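PDB 2I14: nicotinate-nucleotide pyrophosphorylase from Pyrococcus furiosus, which probably catalyses ATP-dependent transfer of the phosphoribosyl group of phosphoribosyl pyrophosphate to nicotinate, giving nicotinate mononucleotide for NAD(+) synthesis. Local coordinates for residues Q329-E334 / V357-K362; V79-E84 / P93-E98; V48-L53 / T86-Y91. All blocks are in the same frame, centred on the assembly; numbering follows the deposited sequence.

Contact 1. Residues Q329-E334 / V357-K362. With ZN (zinc ion), chain G.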
# COMPACT_ATOMS: atom_id res chain seq x y z
N GLN A 329 40.44 -9.22 -12.20
CA GLN A 329 40.20 -10.59 -11.78
C GLN A 329 39.28 -10.61 -10.57
O GLN A 329 39.22 -9.65 -9.81
CB GLN A 329 41.52 -11.28 -11.42
CG GLN A 329 41.94 -12.40 -12.38
CD GLN A 329 41.08 -13.64 -12.24
OE1 GLN A 329 39.86 -13.57 -12.27
NE2 GLN A 329 41.72 -14.78 -12.09
N VAL A 330 38.57 -11.72 -10.41
CA VAL A 330 37.65 -11.90 -9.30
C VAL A 330 38.13 -13.06 -8.43
O VAL A 330 38.22 -14.19 -8.90
CB VAL A 330 36.21 -12.21 -9.79
CG1 VAL A 330 35.65 -11.04 -10.55
CG2 VAL A 330 36.22 -13.41 -10.68
N TYR A 331 38.44 -12.78 -7.17
CA TYR A 331 38.91 -13.81 -6.25
C TYR A 331 37.80 -14.29 -5.33
O TYR A 331 37.10 -13.49 -4.72
CB TYR A 331 40.11 -13.32 -5.44
CG TYR A 331 41.32 -13.05 -6.30
CD1 TYR A 331 41.43 -11.87 -7.03
CD2 TYR A 331 42.32 -14.01 -6.45
CE1 TYR A 331 42.50 -11.65 -7.90
CE2 TYR A 331 43.40 -13.80 -7.32
CZ TYR A 331 43.48 -12.61 -8.04
OH TYR A 331 44.54 -12.38 -8.89
N ARG A 332 37.64 -15.60 -5.25
CA ARG A 332 36.61 -16.21 -4.44
C ARG A 332 37.23 -17.08 -3.37
O ARG A 332 38.14 -17.85 -3.65
CB ARG A 332 35.72 -17.08 -5.32
CG ARG A 332 34.40 -17.39 -4.69
CD ARG A 332 33.92 -18.80 -4.96
NE ARG A 332 34.18 -19.25 -6.33
CZ ARG A 332 33.45 -20.19 -6.94
NH1 ARG A 332 32.42 -20.75 -6.33
NH2 ARG A 332 33.78 -20.58 -8.16
N CYS A 333 36.75 -16.96 -2.14
CA CYS A 333 37.30 -17.79 -1.09
C CYS A 333 36.33 -18.96 -0.97
O CYS A 333 35.29 -18.97 -1.61
CB CYS A 333 37.37 -17.03 0.23
SG CYS A 333 35.85 -17.09 1.15
N GLU A 334 36.67 -19.95 -0.15
CA GLU A 334 35.81 -21.11 0.03
C GLU A 334 34.54 -20.76 0.78
O GLU A 334 33.66 -21.60 0.93
CB GLU A 334 36.55 -22.20 0.81
CG GLU A 334 37.83 -22.67 0.16
CD GLU A 334 38.88 -23.02 1.20
OE1 GLU A 334 38.59 -23.83 2.12
OE2 GLU A 334 40.01 -22.48 1.10
N VAL A 357 42.05 -17.72 -1.26
CA VAL A 357 41.19 -17.31 -2.35
C VAL A 357 41.79 -17.69 -3.69
O VAL A 357 42.99 -17.55 -3.89
CB VAL A 357 40.94 -15.78 -2.33
CG1 VAL A 357 40.32 -15.39 -0.99
CG2 VAL A 357 42.25 -15.03 -2.55
N GLU A 358 40.96 -18.16 -4.62
CA GLU A 358 41.45 -18.57 -5.93
C GLU A 358 40.81 -17.78 -7.06
O GLU A 358 39.62 -17.47 -7.02
CB GLU A 358 41.17 -20.07 -6.13
CG GLU A 358 42.21 -20.83 -6.96
CD GLU A 358 43.54 -21.08 -6.21
OE1 GLU A 358 44.48 -20.26 -6.33
OE2 GLU A 358 43.64 -22.10 -5.49
N PRO A 359 41.59 -17.44 -8.09
CA PRO A 359 41.17 -16.68 -9.27
C PRO A 359 40.06 -17.40 -10.04
O PRO A 359 40.05 -18.63 -10.09
CB PRO A 359 42.45 -16.59 -10.10
CG PRO A 359 43.51 -16.59 -9.08
CD PRO A 359 43.04 -17.68 -8.15
N LEU A 360 39.15 -16.64 -10.64
CA LEU A 360 38.06 -17.24 -11.39
C LEU A 360 38.21 -17.10 -12.90
O LEU A 360 37.86 -18.02 -13.64
CB LEU A 360 36.72 -16.67 -10.92
CG LEU A 360 36.29 -17.04 -9.49
CD1 LEU A 360 35.03 -16.30 -9.11
CD2 LEU A 360 36.08 -18.52 -9.41
N LEU A 361 38.72 -15.97 -13.36
CA LEU A 361 38.90 -15.79 -14.80
C LEU A 361 40.08 -16.65 -15.26
O LEU A 361 41.23 -16.39 -14.90
CB LEU A 361 39.19 -14.32 -15.15
CG LEU A 361 38.07 -13.27 -15.22
CD1 LEU A 361 36.97 -13.76 -16.14
CD2 LEU A 361 37.54 -12.98 -13.83
N LYS A 362 39.79 -17.67 -16.06
CA LYS A 362 40.84 -18.56 -16.56
C LYS A 362 40.79 -18.62 -18.06
O LYS A 362 39.72 -18.54 -18.65
CB LYS A 362 40.64 -19.97 -16.00
CG LYS A 362 40.73 -20.08 -14.49
CD LYS A 362 42.08 -19.59 -13.98
CE LYS A 362 42.19 -19.74 -12.46
NZ LYS A 362 42.11 -21.16 -12.02
ZN ZN G . 36.18 -15.54 2.94
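Arg332 and Glu358 pair through their backbones as neighbours in an antiparallel sheet, and this strand pair carries one ligand of a zinc site formed by Cys333, His337, Cys350 and Cys353. Both backbone bonds of the Arg332-Glu358 pair are made: Arg332 N reaches Glu358 O at 3.2 Å and almost straight (177°), and Glu358 N returns to Arg332 O at 3.0 Å. Leu360, buried, takes the largest share of the contact. There Val330 CG2 lies 3.3 Å from Leu360 CB, the two side chains crossing at about a right angle, and the same methyl also meets Leu361 CD2. Arg332 starts with CG opposite its backbone N (chi1 -162°), then bends at chi2 and chi3, which lays the edge of the guanidinium against Leu360 CD2, the methyl in its plane; NH2 is hydrogen-bonded to Tyr383. On the face of Tyr331, Pro359 and Val357, the tyrosine ring meets Pro359 CG obliquely through CE2. The contact is looser toward solvent, where the exposed Glu358 side chain touches little of 329-334. Gln329 sits at the far end, its OE1 taking N-H from both Leu361 and Val330, although crowding in the model makes this amide's place less sure. A leucine in place of Gln329 would probably leave the Leu361 and Val330 N-H groups without this acceptor. At the other end Val357 CG1 backs onto Cys333 CB, and Cys333 SG binds the zinc ion at 2.4 Å.

Contact 2. Residues V79-E84 / P93-E98; sequences VYAMPE and PVLQIE
Tyr80 and Glu98 meet through their polar ends: Tyr80 OH donates to Glu98 OE2 at 2.7 Å, approaching nearly in line with that carboxylate's C-O bond. The two side chains cross at a slant, with ring and carboxylate planes 43° apart, and the oxygen sits at the edge of the ring, near its plane. Glu98 is extended, its CG opposite the backbone N (chi1 -157°), which carries the carboxylate far enough along to meet the phenol. The same OE2 forms a salt bridge with Arg327, so OE2 has two partners, and its negative charge probably strengthens the phenol's bond. Gln96 shares the face of Tyr80, CB lying 4.2 Å from Tyr80 CD1, while its backbone O is at the ring edge; its amide is turned steeply to the ring and spends NE2 on Asp47. On the opposite face Val79, Ala81, Leu95 and Ile97 are apolar. The Val79 and Leu95 side chains cross at a slant, Val79 CG1 4.1 Å from Leu95 CG, and Ala81 CB faces Leu95 CB. Helix 65-72 covers this side, with Val65, Val68 and Leu72 touching Ala81, Leu95 and Ile97. Beyond the strand end, the extended Met82 runs past Val94 and places its CE beside Pro93 O. The backbones are joined firmly at Gln96 N to Tyr80 O (2.9 Å), weakly in the return bond, and again at Met82 N to Val94 O (3.3 Å). Strands 77-81 and 95-98 are thus adjacent members of an antiparallel sheet with a helix packed on this apolar face, as in the N-terminal domain of quinolinate phosphoribosyltransferases.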
# COMPACT_ATOMS: atom_id res chain seq x y z
N VAL A 79 40.17 -15.58 -24.93
CA VAL A 79 38.91 -15.56 -24.20
C VAL A 79 39.07 -16.18 -22.82
O VAL A 79 39.18 -17.39 -22.67
CB VAL A 79 37.82 -16.34 -24.97
CG1 VAL A 79 36.50 -16.19 -24.25
CG2 VAL A 79 37.73 -15.84 -26.40
N TYR A 80 39.10 -15.33 -21.79
CA TYR A 80 39.22 -15.82 -20.42
C TYR A 80 37.80 -15.89 -19.87
O TYR A 80 36.92 -15.14 -20.29
CB TYR A 80 40.07 -14.86 -19.58
CG TYR A 80 41.26 -14.29 -20.32
CD1 TYR A 80 41.07 -13.39 -21.37
CD2 TYR A 80 42.56 -14.63 -19.96
CE1 TYR A 80 42.16 -12.84 -22.05
CE2 TYR A 80 43.66 -14.07 -20.62
CZ TYR A 80 43.45 -13.17 -21.67
OH TYR A 80 44.52 -12.58 -22.32
N ALA A 81 37.56 -16.80 -18.94
CA ALA A 81 36.22 -16.93 -18.39
C ALA A 81 36.18 -17.62 -17.03
O ALA A 81 37.21 -18.05 -16.50
CB ALA A 81 35.33 -17.68 -19.37
N MET A 82 34.98 -17.69 -16.47
CA MET A 82 34.74 -18.36 -15.21
C MET A 82 34.22 -19.71 -15.63
O MET A 82 33.65 -19.86 -16.71
CB MET A 82 33.66 -17.65 -14.40
CG MET A 82 34.02 -16.30 -13.80
SD MET A 82 32.68 -15.74 -12.67
CE MET A 82 33.35 -14.18 -12.11
N PRO A 83 34.41 -20.74 -14.80
CA PRO A 83 33.89 -22.05 -15.19
C PRO A 83 32.37 -22.06 -15.27
O PRO A 83 31.68 -21.55 -14.37
CB PRO A 83 34.44 -22.98 -14.10
CG PRO A 83 34.63 -22.05 -12.91
CD PRO A 83 35.19 -20.81 -13.55
N GLU A 84 31.83 -22.62 -16.34
CA GLU A 84 30.39 -22.65 -16.49
C GLU A 84 29.76 -23.18 -15.20
O GLU A 84 30.27 -24.13 -14.61
CB GLU A 84 30.00 -23.51 -17.70
CG GLU A 84 28.53 -23.46 -18.07
CD GLU A 84 28.28 -23.76 -19.55
OE1 GLU A 84 27.10 -23.92 -19.95
OE2 GLU A 84 29.27 -23.84 -20.32
N PRO A 93 33.11 -9.42 -13.97
CA PRO A 93 33.24 -9.96 -15.32
C PRO A 93 33.15 -11.48 -15.30
O PRO A 93 33.87 -12.15 -14.58
CB PRO A 93 34.61 -9.47 -15.76
CG PRO A 93 35.35 -9.34 -14.47
CD PRO A 93 34.32 -8.70 -13.58
N VAL A 94 32.25 -12.03 -16.09
CA VAL A 94 32.10 -13.46 -16.13
C VAL A 94 32.86 -14.02 -17.33
O VAL A 94 33.05 -15.24 -17.44
CB VAL A 94 30.62 -13.84 -16.24
CG1 VAL A 94 29.87 -13.38 -15.01
CG2 VAL A 94 30.02 -13.24 -17.50
N LEU A 95 33.29 -13.13 -18.22
CA LEU A 95 34.04 -13.52 -19.42
C LEU A 95 34.68 -12.29 -20.07
O LEU A 95 34.05 -11.24 -20.18
CB LEU A 95 33.11 -14.23 -20.41
CG LEU A 95 33.67 -14.57 -21.79
CD1 LEU A 95 32.81 -15.64 -22.45
CD2 LEU A 95 33.73 -13.31 -22.65
N GLN A 96 35.94 -12.43 -20.49
CA GLN A 96 36.66 -11.33 -21.13
C GLN A 96 37.13 -11.73 -22.52
O GLN A 96 37.18 -12.92 -22.84
CB GLN A 96 37.86 -10.92 -20.28
CG GLN A 96 37.49 -10.54 -18.86
CD GLN A 96 38.70 -10.19 -18.01
OE1 GLN A 96 39.59 -11.02 -17.80
NE2 GLN A 96 38.73 -8.96 -17.50
N ILE A 97 37.43 -10.75 -23.35
CA ILE A 97 37.92 -11.04 -24.68
C ILE A 97 38.99 -10.03 -25.06
O ILE A 97 38.84 -8.83 -24.83
CB ILE A 97 36.83 -10.96 -25.74
CG1 ILE A 97 35.74 -11.97 -25.43
CG2 ILE A 97 37.43 -11.26 -27.10
CD1 ILE A 97 34.64 -12.01 -26.48
N GLU A 98 40.08 -10.53 -25.63
CA GLU A 98 41.16 -9.65 -26.02
C GLU A 98 41.47 -9.76 -27.51
O GLU A 98 41.48 -10.85 -28.07
CB GLU A 98 42.40 -9.97 -25.20
CG GLU A 98 43.37 -8.83 -25.12
CD GLU A 98 44.37 -9.00 -24.01
OE1 GLU A 98 45.18 -8.08 -23.80
OE2 GLU A 98 44.34 -10.07 -23.35

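Contact 3. Residues V48-L53 / T86-Y91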
# COMPACT_ATOMS: atom_id res chain seq x y z
N VAL A 48 32.48 -8.67 -19.89
CA VAL A 48 31.08 -9.07 -19.95
C VAL A 48 30.56 -9.10 -18.52
O VAL A 48 31.06 -9.86 -17.68
CB VAL A 48 30.91 -10.44 -20.60
CG1 VAL A 48 29.47 -10.87 -20.47
CG2 VAL A 48 31.27 -10.36 -22.06
N THR A 49 29.58 -8.24 -18.24
CA THR A 49 28.99 -8.15 -16.89
C THR A 49 27.50 -7.76 -16.96
O THR A 49 26.90 -7.71 -18.03
CB THR A 49 29.66 -7.06 -16.04
OG1 THR A 49 29.39 -5.79 -16.65
CG2 THR A 49 31.18 -7.25 -15.98
N THR A 50 26.92 -7.51 -15.80
CA THR A 50 25.54 -7.05 -15.70
C THR A 50 25.60 -6.10 -14.54
O THR A 50 26.39 -6.29 -13.62
CB THR A 50 24.49 -8.13 -15.30
OG1 THR A 50 24.83 -8.69 -14.03
CG2 THR A 50 24.43 -9.21 -16.31
N THR A 51 24.74 -5.09 -14.59
CA THR A 51 24.70 -4.11 -13.51
C THR A 51 23.58 -4.53 -12.58
O THR A 51 23.38 -3.93 -11.52
CB THR A 51 24.41 -2.71 -14.05
OG1 THR A 51 23.22 -2.75 -14.86
CG2 THR A 51 25.57 -2.20 -14.89
N SER A 52 22.87 -5.58 -12.97
CA SER A 52 21.77 -6.09 -12.17
C SER A 52 21.39 -7.48 -12.63
O SER A 52 21.74 -7.91 -13.72
CB SER A 52 20.55 -5.20 -12.36
OG SER A 52 20.07 -5.36 -13.69
N LEU A 53 20.66 -8.18 -11.78
CA LEU A 53 20.17 -9.51 -12.10
C LEU A 53 18.66 -9.37 -12.08
O LEU A 53 18.13 -8.46 -11.47
CB LEU A 53 20.63 -10.52 -11.04
CG LEU A 53 22.13 -10.79 -11.03
CD1 LEU A 53 22.55 -11.37 -9.69
CD2 LEU A 53 22.48 -11.71 -12.19
N THR A 86 29.44 -21.31 -12.46
CA THR A 86 29.89 -20.49 -11.34
C THR A 86 28.81 -19.50 -10.88
O THR A 86 28.07 -18.92 -11.68
CB THR A 86 31.14 -19.66 -11.71
OG1 THR A 86 32.19 -20.53 -12.11
CG2 THR A 86 31.61 -18.82 -10.52
N ILE A 87 28.72 -19.31 -9.57
CA ILE A 87 27.76 -18.37 -9.03
C ILE A 87 28.45 -17.04 -9.23
O ILE A 87 29.64 -16.92 -8.95
CB ILE A 87 27.56 -18.61 -7.53
CG1 ILE A 87 27.00 -20.02 -7.31
CG2 ILE A 87 26.68 -17.52 -6.93
CD1 ILE A 87 25.70 -20.32 -8.04
N PHE A 88 27.73 -16.05 -9.74
CA PHE A 88 28.34 -14.74 -9.95
C PHE A 88 27.47 -13.58 -9.46
O PHE A 88 26.35 -13.77 -8.97
CB PHE A 88 28.65 -14.52 -11.43
CG PHE A 88 27.44 -14.21 -12.25
CD1 PHE A 88 26.55 -15.20 -12.59
CD2 PHE A 88 27.17 -12.90 -12.63
CE1 PHE A 88 25.41 -14.90 -13.30
CE2 PHE A 88 26.04 -12.60 -13.34
CZ PHE A 88 25.16 -13.60 -13.68
N HIS A 89 27.98 -12.37 -9.62
CA HIS A 89 27.28 -11.18 -9.18
C HIS A 89 27.42 -10.03 -10.15
O HIS A 89 28.16 -10.10 -11.13
CB HIS A 89 27.81 -10.75 -7.81
CG HIS A 89 27.93 -11.87 -6.83
ND1 HIS A 89 26.83 -12.51 -6.29
CD2 HIS A 89 29.01 -12.48 -6.30
CE1 HIS A 89 27.23 -13.46 -5.46
NE2 HIS A 89 28.55 -13.46 -5.45
N PRO A 90 26.69 -8.94 -9.89
CA PRO A 90 26.79 -7.78 -10.78
C PRO A 90 28.18 -7.17 -10.69
O PRO A 90 28.86 -7.30 -9.68
CB PRO A 90 25.71 -6.85 -10.23
CG PRO A 90 24.69 -7.81 -9.70
CD PRO A 90 25.53 -8.82 -8.98
N TYR A 91 28.60 -6.52 -11.76
CA TYR A 91 29.91 -5.86 -11.83
C TYR A 91 31.11 -6.78 -11.87
O TYR A 91 32.24 -6.32 -12.02
CB TYR A 91 30.05 -4.84 -10.69
CG TYR A 91 29.02 -3.74 -10.82
CD1 TYR A 91 27.70 -3.93 -10.39
CD2 TYR A 91 29.34 -2.55 -11.46
CE1 TYR A 91 26.72 -2.97 -10.60
CE2 TYR A 91 28.36 -1.57 -11.68
CZ TYR A 91 27.05 -1.78 -11.25
OH TYR A 91 26.08 -0.84 -11.52
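Thr50 and Tyr91 are tied by one backbone hydrogen bond, Tyr91 N to Thr50 O at 2.9 Å. The donor comes in nearly on the line of the carbonyl bond (170° at the oxygen), and this is the sole hydrogen bond across the two segments. Within 48-53, Thr50 OG1 makes a weak bond to Ser52 O; this polar atom also comes to the edge of the Phe88 ring. Apolar contacts gather at Leu53. Its CD2 approaches the Phe88 ring obliquely, 3.6 Å from Phe88 CZ, the two side chains running past each other in opposite senses, while CD1 lies 4.0 Å from Pro90 CD, the leucine and proline side chains crossing at about a right angle. A third group is the tyrosine against Thr51: Tyr91 CG lies opposite the carbonyl carbon (chi1 -63°), bringing the ring back to Thr51, with OH 3.6 Å from Thr51 CB. Lys252 of the second subunit packs on Tyr91 and bonds weakly to Thr51 O. The contact joins the end of strand 43-49 to the loop after strand 87-88, which pairs with 60-61 in a small antiparallel sheet of the quinolinate phosphoribosyltransferase N-terminal region; Val48 and Ile87 rest on helix 108-131, and Ile87 also touches helix 377-390.

Along the chain, contacts 2 and 3 interleave, since 86-91 lies in the connection between the two strands of contact 2, and contact 1 follows both. Their centres are 12 to 14 Å apart, on one side of the chain's centre. All three reach the same antiparallel sheet: strand 43-49 of contact 3 neighbours 95-98, that strand pairs with 77-81, and 77-81 borders 357-365 of contact 1. Lys362 N to Ala81 O and Val94 N to Val48 O are probable hydrogen bonds at these seams, and Val330 packs on Met82. Thus the C-terminal zinc-bearing segment extends the sheet of the N-terminal quinolinate phosphoribosyltransferase-like domain, uniting sequence-distant parts in one unit.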